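Local structure of pumilio homolog 23 (Arabidopsis thaliana, 5WZJ) at residues A[228-231]-A[232-236]. The protein binds a specific 18S rRNA sequence through its pumilio repeats and, like its relatives, probably regulates translation and mRNA stability. Residues are numbered along the deposited sequence; the frame is centred on the assembly and turned at random.
With nucleotides of chain B.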
loop_
_atom_site.group_PDB
_atom_site.type_symbol
_atom_site.label_atom_id
_atom_site.label_comp_id
_atom_site.label_asym_id
_atom_site.label_seq_id
_atom_site.Cartn_x
_atom_site.Cartn_y
_atom_site.Cartn_z
ATOM N N TYR A 228 13.486 -13.591 -3.263
ATOM C CA TYR A 228 12.962 -14.039 -1.984
ATOM C C TYR A 228 13.756 -13.467 -0.811
ATOM O O TYR A 228 13.170 -13.097 0.209
ATOM C CB TYR A 228 12.890 -15.569 -1.983
ATOM C CG TYR A 228 11.722 -16.011 -2.850
ATOM C CD1 TYR A 228 10.427 -15.668 -2.494
ATOM C CD2 TYR A 228 11.915 -16.710 -4.049
ATOM C CE1 TYR A 228 9.341 -16.038 -3.280
ATOM C CE2 TYR A 228 10.826 -17.077 -4.857
ATOM C CZ TYR A 228 9.543 -16.735 -4.455
ATOM O OH TYR A 228 8.445 -17.082 -5.203
ATOM N N SER A 229 15.076 -13.343 -0.929
ATOM C CA SER A 229 15.797 -12.691 0.167
ATOM C C SER A 229 15.499 -11.192 0.191
ATOM O O SER A 229 15.432 -10.587 1.270
ATOM C CB SER A 229 17.310 -12.944 0.052
ATOM O OG SER A 229 17.788 -12.538 -1.225
ATOM N N SER A 230 15.303 -10.573 -0.980
ATOM C CA SER A 230 14.942 -9.159 -0.994
ATOM C C SER A 230 13.631 -8.932 -0.246
ATOM O O SER A 230 13.518 -8.005 0.565
ATOM C CB SER A 230 14.849 -8.657 -2.434
ATOM O OG SER A 230 14.275 -7.369 -2.483
ATOM N N LEU A 231 12.648 -9.812 -0.474
ATOM C CA LEU A 231 11.366 -9.739 0.222
ATOM C C LEU A 231 11.528 -9.868 1.737
ATOM O O LEU A 231 10.863 -9.155 2.499
ATOM C CB LEU A 231 10.428 -10.825 -0.316
ATOM C CG LEU A 231 9.783 -10.485 -1.663
ATOM C CD1 LEU A 231 9.255 -11.752 -2.350
ATOM C CD2 LEU A 231 8.662 -9.487 -1.420
ATOM N N VAL A 232 12.376 -10.793 2.189
ATOM C CA VAL A 232 12.662 -10.918 3.618
ATOM C C VAL A 232 13.240 -9.612 4.157
ATOM O O VAL A 232 12.790 -9.087 5.183
ATOM C CB VAL A 232 13.616 -12.100 3.871
ATOM C CG1 VAL A 232 14.055 -12.122 5.349
ATOM C CG2 VAL A 232 12.944 -13.438 3.482
ATOM N N LEU A 233 14.242 -9.066 3.469
ATOM C CA LEU A 233 14.893 -7.854 3.960
ATOM C C LEU A 233 13.958 -6.645 3.913
ATOM O O LEU A 233 14.056 -5.761 4.770
ATOM C CB LEU A 233 16.165 -7.579 3.161
ATOM C CG LEU A 233 17.300 -8.601 3.351
ATOM C CD1 LEU A 233 18.484 -8.244 2.475
ATOM C CD2 LEU A 233 17.731 -8.662 4.785
ATOM N N GLN A 234 13.054 -6.588 2.927
ATOM C CA GLN A 234 12.045 -5.529 2.900
ATOM C C GLN A 234 11.177 -5.570 4.145
ATOM O O GLN A 234 10.949 -4.539 4.790
ATOM C CB GLN A 234 11.156 -5.662 1.667
ATOM C CG GLN A 234 11.859 -5.348 0.343
ATOM C CD GLN A 234 11.020 -5.807 -0.831
ATOM O OE1 GLN A 234 9.820 -5.509 -0.904
ATOM N NE2 GLN A 234 11.621 -6.580 -1.726
ATOM N N THR A 235 10.661 -6.753 4.483
ATOM C CA THR A 235 9.842 -6.884 5.684
ATOM C C THR A 235 10.621 -6.441 6.921
ATOM O O THR A 235 10.131 -5.643 7.731
ATOM C CB THR A 235 9.346 -8.327 5.813
ATOM O OG1 THR A 235 8.470 -8.605 4.720
ATOM C CG2 THR A 235 8.600 -8.553 7.121
ATOM N N ALA A 236 11.867 -6.896 7.051
ATOM C CA ALA A 236 12.661 -6.497 8.212
ATOM C C ALA A 236 12.812 -4.978 8.289
ATOM O O ALA A 236 12.661 -4.384 9.365
ATOM C CB ALA A 236 14.033 -7.172 8.175
ATOM P P A B 8 6.005 -7.967 -13.146
ATOM O OP1 A B 8 6.253 -9.241 -13.862
ATOM O OP2 A B 8 4.636 -7.424 -13.055
ATOM O "O5'" A B 8 6.525 -8.080 -11.654
ATOM C "C5'" A B 8 5.802 -8.809 -10.690
ATOM C "C4'" A B 8 6.707 -9.831 -10.074
ATOM O "O4'" A B 8 7.719 -9.165 -9.273
ATOM C "C3'" A B 8 6.039 -10.822 -9.135
ATOM O "O3'" A B 8 5.519 -11.931 -9.865
ATOM C "C2'" A B 8 7.174 -11.216 -8.216
ATOM O "O2'" A B 8 7.979 -12.163 -8.908
ATOM C "C1'" A B 8 7.961 -9.898 -8.105
ATOM N N9 A B 8 7.585 -9.035 -6.958
ATOM C C8 A B 8 6.383 -8.434 -6.637
ATOM N N7 A B 8 6.433 -7.695 -5.544
ATOM C C5 A B 8 7.751 -7.783 -5.127
ATOM C C6 A B 8 8.471 -7.225 -4.049
ATOM N N6 A B 8 7.966 -6.426 -3.103
ATOM N N1 A B 8 9.786 -7.537 -3.956
ATOM C C2 A B 8 10.352 -8.337 -4.869
ATOM N N3 A B 8 9.780 -8.920 -5.917
ATOM C C4 A B 8 8.470 -8.589 -5.998
ATOM P P C B 9 4.183 -12.707 -9.393
ATOM O OP1 C B 9 3.818 -13.654 -10.477
ATOM O OP2 C B 9 3.172 -11.742 -8.890
ATOM O "O5'" C B 9 4.654 -13.536 -8.108
ATOM C "C5'" C B 9 5.659 -14.543 -8.173
ATOM C "C4'" C B 9 5.867 -15.152 -6.806
ATOM O "O4'" C B 9 6.399 -14.158 -5.910
ATOM C "C3'" C B 9 4.599 -15.687 -6.138
ATOM O "O3'" C B 9 4.537 -17.089 -6.321
ATOM C "C2'" C B 9 4.718 -15.302 -4.653
ATOM O "O2'" C B 9 4.951 -16.445 -3.836
ATOM C "C1'" C B 9 5.947 -14.379 -4.605
ATOM N N1 C B 9 5.680 -13.078 -3.958
ATOM C C2 C B 9 5.967 -13.016 -2.602
ATOM O O2 C B 9 6.421 -14.051 -2.074
ATOM N N3 C B 9 5.754 -11.854 -1.931
ATOM C C4 C B 9 5.260 -10.797 -2.574
ATOM N N4 C B 9 5.054 -9.672 -1.882
ATOM C C5 C B 9 4.958 -10.844 -3.976
ATOM C C6 C B 9 5.178 -11.995 -4.628
#
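Residues 228-236 form regular helix, with the N-H groups of Val232, Leu233, Gln234 and Thr235 bonded in turn to the carbonyls of Tyr228, Ser229, Ser230 and Leu231. This is the RNA-reading face of Pumilio repeat 4, where Ser230 and Gln234 are the edge-reading pair by which PUF repeats recognise adenine and Leu231 lies between the bases. Gln234 reaches the rim of A8 of chain B with an extended chain beyond CG. Its OE1 accepts from adenine N6 at 3.0 Å (176° at the hydrogen), while NE2 donates to adenine N1 at 3.0 Å (171°). The second NE2 hydrogen goes to Ser230 OG at 2.9 Å, nearly in the amide plane, which fixes which end of the amide faces N1. With OG anti to the backbone nitrogen (chi1 170°), the Ser230 hydroxyl is carried to the side where Gln234 NE2 reaches it, and it also bonds to the carbonyl of Ser285, a second-shell support for the glutamine. A leucine in place of Gln234 would probably leave adenine N1 and N6, and Ser230 OG, without their glutamine partners and weaken the discrimination for adenine. Leu231 wedges its isobutyl group between the two mutually inclined bases: CD2 lies over the face of A8, 3.4 Å from its N1, and CD1 over C9 of chain B, 3.5 Å from its N3. Helices 146-160 and 284-296 flank this reading helix, touching Leu231 and Gln234 respectively. Tyr228 borders C9 edge-on: its CE1 approaches cytosine O2 to 3.7 Å, and its OH lies 3.6 Å from C4' of the C9 ribose.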